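Local atomic coordinates of carbohydrate kinase (Agrobacterium tumefaciens, PDB entry 2NWH), a protein that probably transfers a phosphate group from ATP to a sugar or related small molecule, as a pfkB-family carbohydrate kinase of the ribokinase clan. Residues M3-V8 against A134-L139; D206-L211 against V229-T234. One frame throughout, in Å; residues are numbered along the deposited sequence. Where two conformers were deposited one is given.

Contact 1: M3-V8 against A134-L139; sequences MKKILV and ASDFLL
The carboxylate of D136 reaches across to the residues leading into strand 5-9, where OD2 is gripped by two successive backbone amides, K4 N at 2.8 Å and K5 N at 2.8 Å. The two amides come from opposite faces of the carboxylate plane, both on its anti side. CG of D136 lies anti to its carbonyl carbon (chi1 -62°), which turns the acid toward M3-V8 while D136 N donates to K5 O at 2.8 Å. The same carbonyl receives a weak bond from F137 N, the entry to regular parallel pairing: L7 N to F137 O and L139 N to L7 O, both 2.9 Å. On one face of the sheet I6 lies beside F137 and V8 beside L139, each pair pointing the same way, with I6 CG1 4.1 Å from F137 CB. Helix 41-51 covers I6, V8 and L139 here. L7 and L138 stand side by side on the other face, L7 CB 4.0 Å from L138 CD2. K5 bends at chi3 and chi4 to pass A134 O and end in a salt bridge with E55 of the adjacent strand 55-63. The chemistry thus changes along the pair: an acid, its charge probably dispersed by two N-H groups, ties the start of 3-8 to 134-139, and farther on backbone bonds and buried apolar side chains hold this parallel part of the large mixed sheet.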
ATOM      1  N   MET A   3      19.911  -0.182   0.441  0.50 28.38           N
ATOM      2  CA  MET A   3      18.699  -0.972  -0.006  0.50 28.85           C
ATOM      3  C   MET A   3      18.240  -0.591  -1.421  0.50 28.23           C
ATOM      4  O   MET A   3      17.756   0.528  -1.653  0.50 27.86           O
ATOM      5  CB  MET A   3      17.547  -0.824   1.001  0.50 29.18           C
ATOM      6  CG  MET A   3      17.673  -1.675   2.278  0.50 31.61           C
ATOM      7  SD  MET A   3      19.284  -1.604   3.122  0.50 40.09           S
ATOM      8  CE  MET A   3      19.297   0.088   3.761  0.50 38.33           C
ATOM      9  N   LYS A   4      18.413  -1.517  -2.366  1.00 27.23           N
ATOM     10  CA  LYS A   4      18.122  -1.221  -3.758  1.00 25.79           C
ATOM     11  C   LYS A   4      16.940  -2.037  -4.235  1.00 23.23           C
ATOM     12  O   LYS A   4      16.215  -1.597  -5.111  1.00 22.76           O
ATOM     13  CB  LYS A   4      19.317  -1.543  -4.663  1.00 26.51           C
ATOM     14  CG  LYS A   4      19.591  -0.410  -5.652  1.00 30.95           C
ATOM     15  CD  LYS A   4      18.576  -0.358  -6.807  1.00 35.54           C
ATOM     16  CE  LYS A   4      19.100   0.398  -8.014  1.00 37.12           C
ATOM     17  NZ  LYS A   4      17.933   0.800  -8.870  1.00 41.45           N
ATOM     18  N   LYS A   5      16.771  -3.218  -3.655  1.00 20.85           N
ATOM     19  CA  LYS A   5      15.805  -4.188  -4.172  1.00 19.55           C
ATOM     20  C   LYS A   5      14.701  -4.455  -3.171  1.00 17.06           C
ATOM     21  O   LYS A   5      14.976  -4.747  -2.028  1.00 16.33           O
ATOM     22  CB  LYS A   5      16.500  -5.495  -4.546  1.00 19.62           C
ATOM     23  CG  LYS A   5      17.379  -5.417  -5.783  1.00 22.03           C
ATOM     24  CD  LYS A   5      18.014  -6.796  -6.109  1.00 28.52           C
ATOM     25  CE  LYS A   5      17.010  -7.899  -6.551  1.00 29.08           C
ATOM     26  NZ  LYS A   5      16.221  -7.646  -7.793  1.00 37.57           N
ATOM     27  N   ILE A   6      13.453  -4.268  -3.603  1.00 14.55           N
ATOM     28  CA  ILE A   6      12.340  -4.423  -2.700  1.00 14.19           C
ATOM     29  C   ILE A   6      11.447  -5.494  -3.278  1.00 13.85           C
ATOM     30  O   ILE A   6      11.071  -5.418  -4.472  1.00 15.07           O
ATOM     31  CB  ILE A   6      11.528  -3.081  -2.545  1.00 14.35           C
ATOM     32  CG1 ILE A   6      12.422  -1.950  -1.996  1.00 15.88           C
ATOM     33  CG2 ILE A   6      10.231  -3.326  -1.751  1.00 15.32           C
ATOM     34  CD1 ILE A   6      11.722  -0.642  -1.967  1.00 17.72           C
ATOM     35  N   LEU A   7      11.096  -6.475  -2.462  1.00 13.11           N
ATOM     36  CA  LEU A   7      10.142  -7.494  -2.890  1.00 13.80           C
ATOM     37  C   LEU A   7       8.820  -7.263  -2.189  1.00 14.21           C
ATOM     38  O   LEU A   7       8.792  -7.156  -0.959  1.00 13.52           O
ATOM     39  CB  LEU A   7      10.659  -8.882  -2.544  1.00 14.40           C
ATOM     40  CG  LEU A   7       9.723 -10.073  -2.856  1.00 13.58           C
ATOM     41  CD1 LEU A   7       9.658 -10.311  -4.332  1.00 14.38           C
ATOM     42  CD2 LEU A   7      10.264 -11.297  -2.179  1.00 14.19           C
ATOM     43  N   VAL A   8       7.746  -7.218  -2.979  1.00 13.69           N
ATOM     44  CA  VAL A   8       6.386  -6.994  -2.488  1.00 12.43           C
ATOM     45  C   VAL A   8       5.593  -8.280  -2.587  1.00 13.51           C
ATOM     46  O   VAL A   8       5.575  -8.931  -3.647  1.00 14.84           O
ATOM     47  CB  VAL A   8       5.693  -5.901  -3.290  1.00 12.64           C
ATOM     48  CG1 VAL A   8       4.273  -5.658  -2.752  1.00 11.52           C
ATOM     49  CG2 VAL A   8       6.519  -4.617  -3.209  1.00 11.29           C
ATOM     50  N   ALA A 134      17.176 -12.662  -2.407  1.00 18.91           N
ATOM     51  CA  ALA A 134      17.641 -11.764  -3.469  1.00 18.93           C
ATOM     52  C   ALA A 134      17.258 -10.300  -3.205  1.00 20.37           C
ATOM     53  O   ALA A 134      17.778  -9.379  -3.875  1.00 21.00           O
ATOM     54  CB  ALA A 134      17.082 -12.194  -4.803  1.00 18.79           C
ATOM     55  N   SER A 135      16.353 -10.068  -2.255  1.00 18.99           N
ATOM     56  CA  SER A 135      15.851  -8.706  -2.001  0.60 19.10           C
ATOM     57  C   SER A 135      16.604  -8.030  -0.850  1.00 19.12           C
ATOM     58  O   SER A 135      17.347  -8.690  -0.105  1.00 18.60           O
ATOM     59  CB  SER A 135      14.357  -8.751  -1.664  0.60 18.32           C
ATOM     60  OG  SER A 135      14.201  -8.953  -0.268  0.60 18.97           O
ATOM     61  N   ASP A 136      16.396  -6.720  -0.678  1.00 18.86           N
ATOM     62  CA  ASP A 136      16.991  -5.964   0.440  1.00 18.87           C
ATOM     63  C   ASP A 136      15.955  -5.517   1.490  1.00 19.46           C
ATOM     64  O   ASP A 136      16.301  -5.193   2.627  1.00 19.43           O
ATOM     65  CB  ASP A 136      17.663  -4.684  -0.105  1.00 18.36           C
ATOM     66  CG  ASP A 136      18.783  -4.984  -1.062  1.00 21.51           C
ATOM     67  OD1 ASP A 136      19.609  -5.903  -0.755  1.00 25.38           O
ATOM     68  OD2 ASP A 136      18.856  -4.312  -2.117  1.00 19.62           O
ATOM     69  N   PHE A 137      14.688  -5.476   1.093  1.00 19.46           N
ATOM     70  CA  PHE A 137      13.600  -4.985   1.920  1.00 19.73           C
ATOM     71  C   PHE A 137      12.313  -5.659   1.409  1.00 20.05           C
ATOM     72  O   PHE A 137      12.108  -5.751   0.190  1.00 19.61           O
ATOM     73  CB  PHE A 137      13.452  -3.465   1.715  1.00 20.38           C
ATOM     74  CG  PHE A 137      13.005  -2.727   2.929  1.00 23.94           C
ATOM     75  CD1 PHE A 137      13.870  -1.821   3.571  1.00 28.25           C
ATOM     76  CD2 PHE A 137      11.728  -2.934   3.460  1.00 27.65           C
ATOM     77  CE1 PHE A 137      13.459  -1.122   4.738  1.00 29.64           C
ATOM     78  CE2 PHE A 137      11.304  -2.271   4.629  1.00 31.40           C
ATOM     79  CZ  PHE A 137      12.178  -1.338   5.269  1.00 30.77           C
ATOM     80  N   LEU A 138      11.458  -6.093   2.331  1.00 19.07           N
ATOM     81  CA  LEU A 138      10.176  -6.750   2.007  1.00 17.98           C
ATOM     82  C   LEU A 138       9.009  -5.832   2.306  1.00 19.01           C
ATOM     83  O   LEU A 138       9.060  -5.019   3.272  1.00 18.20           O
ATOM     84  CB  LEU A 138       9.983  -8.030   2.827  1.00 18.31           C
ATOM     85  CG  LEU A 138      11.144  -9.041   2.762  1.00 19.04           C
ATOM     86  CD1 LEU A 138      10.851 -10.219   3.662  1.00 16.98           C
ATOM     87  CD2 LEU A 138      11.445  -9.487   1.323  1.00 20.12           C
ATOM     88  N   LEU A 139       7.950  -5.981   1.502  1.00 17.26           N
ATOM     89  CA  LEU A 139       6.721  -5.271   1.771  1.00 17.57           C
ATOM     90  C   LEU A 139       5.567  -6.224   1.572  1.00 18.56           C
ATOM     91  O   LEU A 139       5.477  -6.881   0.533  1.00 19.12           O
ATOM     92  CB  LEU A 139       6.565  -4.050   0.835  1.00 16.53           C
ATOM     93  CG  LEU A 139       5.174  -3.341   0.895  1.00 19.13           C
ATOM     94  CD1 LEU A 139       4.892  -2.727   2.301  1.00 18.73           C
ATOM     95  CD2 LEU A 139       5.077  -2.273  -0.235  1.00 21.11           C
TER

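Contact 2: D206-L211 against V229-T234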
ATOM      1  N   ASP A 206      -0.124   9.442  20.401  1.00 41.72           N
ATOM      2  CA  ASP A 206      -0.205   8.369  21.389  1.00 41.71           C
ATOM      3  C   ASP A 206       0.030   7.001  20.795  1.00 41.84           C
ATOM      4  O   ASP A 206       0.387   6.056  21.514  1.00 41.87           O
ATOM      5  CB  ASP A 206      -1.570   8.396  22.069  1.00 42.95           C
ATOM      6  CG  ASP A 206      -1.794   9.737  22.810  1.00 43.79           C
ATOM      7  OD1 ASP A 206      -2.768  10.574  22.522  1.00 48.35           O
ATOM      8  OD2 ASP A 206      -1.061   9.974  23.825  1.00 47.95           O
ATOM      9  N   TRP A 207      -0.170   6.889  19.480  1.00 40.42           N
ATOM     10  CA  TRP A 207      -0.093   5.580  18.852  1.00 39.91           C
ATOM     11  C   TRP A 207       1.220   4.815  19.123  1.00 38.95           C
ATOM     12  O   TRP A 207       1.166   3.634  19.453  1.00 38.61           O
ATOM     13  CB  TRP A 207      -0.447   5.675  17.379  1.00 40.30           C
ATOM     14  CG  TRP A 207      -1.931   5.844  17.153  1.00 41.08           C
ATOM     15  CD1 TRP A 207      -2.555   6.895  16.535  1.00 42.56           C
ATOM     16  CD2 TRP A 207      -2.977   4.933  17.532  1.00 42.58           C
ATOM     17  NE1 TRP A 207      -3.922   6.689  16.500  1.00 43.49           N
ATOM     18  CE2 TRP A 207      -4.207   5.493  17.100  1.00 42.29           C
ATOM     19  CE3 TRP A 207      -2.992   3.688  18.186  1.00 42.59           C
ATOM     20  CZ2 TRP A 207      -5.445   4.862  17.312  1.00 41.44           C
ATOM     21  CZ3 TRP A 207      -4.225   3.067  18.397  1.00 42.06           C
ATOM     22  CH2 TRP A 207      -5.433   3.657  17.958  1.00 40.72           C
ATOM     23  N   PRO A 208       2.400   5.485  19.051  1.00 38.43           N
ATOM     24  CA  PRO A 208       3.668   4.761  19.315  1.00 37.98           C
ATOM     25  C   PRO A 208       3.711   3.880  20.597  1.00 38.15           C
ATOM     26  O   PRO A 208       3.960   2.686  20.484  1.00 37.19           O
ATOM     27  CB  PRO A 208       4.713   5.896  19.386  1.00 38.24           C
ATOM     28  CG  PRO A 208       4.142   6.978  18.515  1.00 38.09           C
ATOM     29  CD  PRO A 208       2.649   6.910  18.722  1.00 38.41           C
ATOM     30  N   ASN A 209       3.482   4.439  21.798  1.00 38.09           N
ATOM     31  CA  ASN A 209       3.539   3.589  23.007  1.00 38.37           C
ATOM     32  C   ASN A 209       2.434   2.507  23.100  1.00 38.30           C
ATOM     33  O   ASN A 209       2.708   1.371  23.535  1.00 38.55           O
ATOM     34  CB  ASN A 209       3.688   4.401  24.301  1.00 39.02           C
ATOM     35  CG  ASN A 209       2.351   4.850  24.884  1.00 41.06           C
ATOM     36  OD1 ASN A 209       1.770   5.861  24.441  1.00 41.56           O
ATOM     37  ND2 ASN A 209       1.875   4.123  25.918  1.00 41.64           N
ATOM     38  N   ILE A 210       1.204   2.848  22.672  1.00 37.70           N
ATOM     39  CA  ILE A 210       0.130   1.844  22.550  1.00 36.80           C
ATOM     40  C   ILE A 210       0.611   0.722  21.593  1.00 37.17           C
ATOM     41  O   ILE A 210       0.541  -0.477  21.894  1.00 36.73           O
ATOM     42  CB  ILE A 210      -1.193   2.488  22.001  1.00 36.69           C
ATOM     43  CG1 ILE A 210      -1.721   3.568  22.961  1.00 37.62           C
ATOM     44  CG2 ILE A 210      -2.257   1.421  21.744  1.00 36.70           C
ATOM     45  CD1 ILE A 210      -2.832   4.470  22.401  1.00 36.71           C
ATOM     46  N   LEU A 211       1.127   1.126  20.448  1.00 36.11           N
ATOM     47  CA  LEU A 211       1.524   0.163  19.445  1.00 35.99           C
ATOM     48  C   LEU A 211       2.798  -0.638  19.803  1.00 35.86           C
ATOM     49  O   LEU A 211       2.908  -1.810  19.445  1.00 36.07           O
ATOM     50  CB  LEU A 211       1.612   0.850  18.081  1.00 35.92           C
ATOM     51  CG  LEU A 211       0.277   1.084  17.315  1.00 35.36           C
ATOM     52  CD1 LEU A 211       0.443   2.228  16.306  1.00 33.14           C
ATOM     53  CD2 LEU A 211      -0.155  -0.194  16.537  1.00 35.99           C
ATOM     54  N   VAL A 229       1.547  10.569  12.485  1.00 32.29           N
ATOM     55  CA  VAL A 229       2.561  10.182  13.454  1.00 32.67           C
ATOM     56  C   VAL A 229       3.437   9.058  12.861  1.00 32.97           C
ATOM     57  O   VAL A 229       2.922   8.168  12.171  1.00 32.50           O
ATOM     58  CB  VAL A 229       1.912   9.805  14.821  1.00 32.56           C
ATOM     59  CG1 VAL A 229       1.035   8.557  14.722  1.00 33.57           C
ATOM     60  CG2 VAL A 229       2.960   9.672  15.936  1.00 33.60           C
ATOM     61  N   ALA A 230       4.754   9.155  13.067  1.00 32.75           N
ATOM     62  CA  ALA A 230       5.695   8.103  12.652  1.00 33.06           C
ATOM     63  C   ALA A 230       6.492   7.683  13.865  1.00 33.74           C
ATOM     64  O   ALA A 230       6.762   8.508  14.734  1.00 33.37           O
ATOM     65  CB  ALA A 230       6.609   8.592  11.572  1.00 32.41           C
ATOM     66  N   PHE A 231       6.836   6.403  13.962  1.00 34.43           N
ATOM     67  CA  PHE A 231       7.640   5.921  15.088  1.00 35.12           C
ATOM     68  C   PHE A 231       8.541   4.753  14.708  1.00 36.06           C
ATOM     69  O   PHE A 231       8.294   4.064  13.706  1.00 34.16           O
ATOM     70  CB  PHE A 231       6.766   5.614  16.311  1.00 35.32           C
ATOM     71  CG  PHE A 231       5.881   4.394  16.167  1.00 34.75           C
ATOM     72  CD1 PHE A 231       6.233   3.189  16.773  1.00 34.66           C
ATOM     73  CD2 PHE A 231       4.670   4.466  15.470  1.00 34.15           C
ATOM     74  CE1 PHE A 231       5.399   2.037  16.656  1.00 36.91           C
ATOM     75  CE2 PHE A 231       3.836   3.330  15.330  1.00 34.26           C
ATOM     76  CZ  PHE A 231       4.200   2.115  15.925  1.00 34.50           C
ATOM     77  N   ASN A 232       9.597   4.561  15.501  1.00 37.02           N
ATOM     78  CA  ASN A 232      10.460   3.380  15.388  1.00 38.54           C
ATOM     79  C   ASN A 232      10.805   2.960  16.807  1.00 39.51           C
ATOM     80  O   ASN A 232      10.094   3.339  17.730  1.00 40.44           O
ATOM     81  CB  ASN A 232      11.721   3.683  14.573  1.00 38.76           C
ATOM     82  CG  ASN A 232      12.575   4.766  15.216  1.00 39.71           C
ATOM     83  OD1 ASN A 232      12.502   4.982  16.434  1.00 39.94           O
ATOM     84  ND2 ASN A 232      13.385   5.451  14.411  1.00 40.18           N
ATOM     85  N   GLY A 233      11.889   2.206  16.990  1.00 40.24           N
ATOM     86  CA  GLY A 233      12.209   1.596  18.301  1.00 40.72           C
ATOM     87  C   GLY A 233      12.389   2.539  19.481  1.00 41.57           C
ATOM     88  O   GLY A 233      12.253   2.142  20.648  1.00 41.99           O
ATOM     89  N   THR A 234      12.674   3.801  19.193  1.00 41.56           N
ATOM     90  CA  THR A 234      13.120   4.716  20.233  1.00 41.35           C
ATOM     91  C   THR A 234      12.607   6.143  20.001  1.00 40.76           C
ATOM     92  O   THR A 234      12.652   6.990  20.897  1.00 40.78           O
ATOM     93  CB  THR A 234      14.667   4.692  20.307  1.00 41.62           C
ATOM     94  OG1 THR A 234      15.208   5.002  19.014  1.00 42.74           O
ATOM     95  CG2 THR A 234      15.168   3.292  20.711  1.00 42.27           C
TER
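W207 O accepts the amide of L211 at 2.7 Å, a helical bond that joins two of the three residues packing on strand 227-231; across the contact itself everything is apolar. P208 sits at the middle. Its CA lies over one face of the F231 ring, 3.8 Å from the centroid and only 10° off the ring normal, a CH-pi contact made by a C-H next to the proline nitrogen. The pyrrolidine ring continues down the phenyl stem, crossing it at a slant, with CG 3.7 Å from F231 CB. The phenyl group comes to lie under the helix because CG of F231 is placed between its own backbone N and carbonyl carbon (chi1 70°). The L211 side chain runs at about a right angle to that of F231, bringing CB to 3.6 Å from F231 CZ and CD1 to 3.7 Å from F231 CE2. At the other end, V229 divides its methyls: CG2 meets P208 CG at 3.9 Å, and CG1 comes in near the plane of the W207 indole, at its edge, against W207 CB. The indole leads off to helix 190-197, and its NE1 bonds to E190. V221 of the neighbouring strand 219-223 touches W207, L211 and V229. With no hydrogen bond between 206-211 and 229-234, the packing of these two segments rests on apolar contact and the CH-pi interaction.

Both contacts belong to the large mixed sheet of the kinase, 24 Å apart between centres and about 11 Å at their nearest atoms, without touching. Contact 1 pairs strands 5-9 and 137-141 in its parallel part; strands 163-166, 185-189 and 219-223 then separate 137-141 from 227-231, the strand of contact 2, where neighbours run antiparallel. Along the chain, both segments of contact 1 precede those of contact 2. The four-strand sheet formed by 13-20, 32-39, 94-99 and 105-111 lies within the long excursion that contact 1 closes, whereas contact 2 spans a short helix-strand-strand passage. Strand pairing and helix-on-sheet packing thus hold different parts of the same sheet, consistent with the core of a ribokinase-like fold.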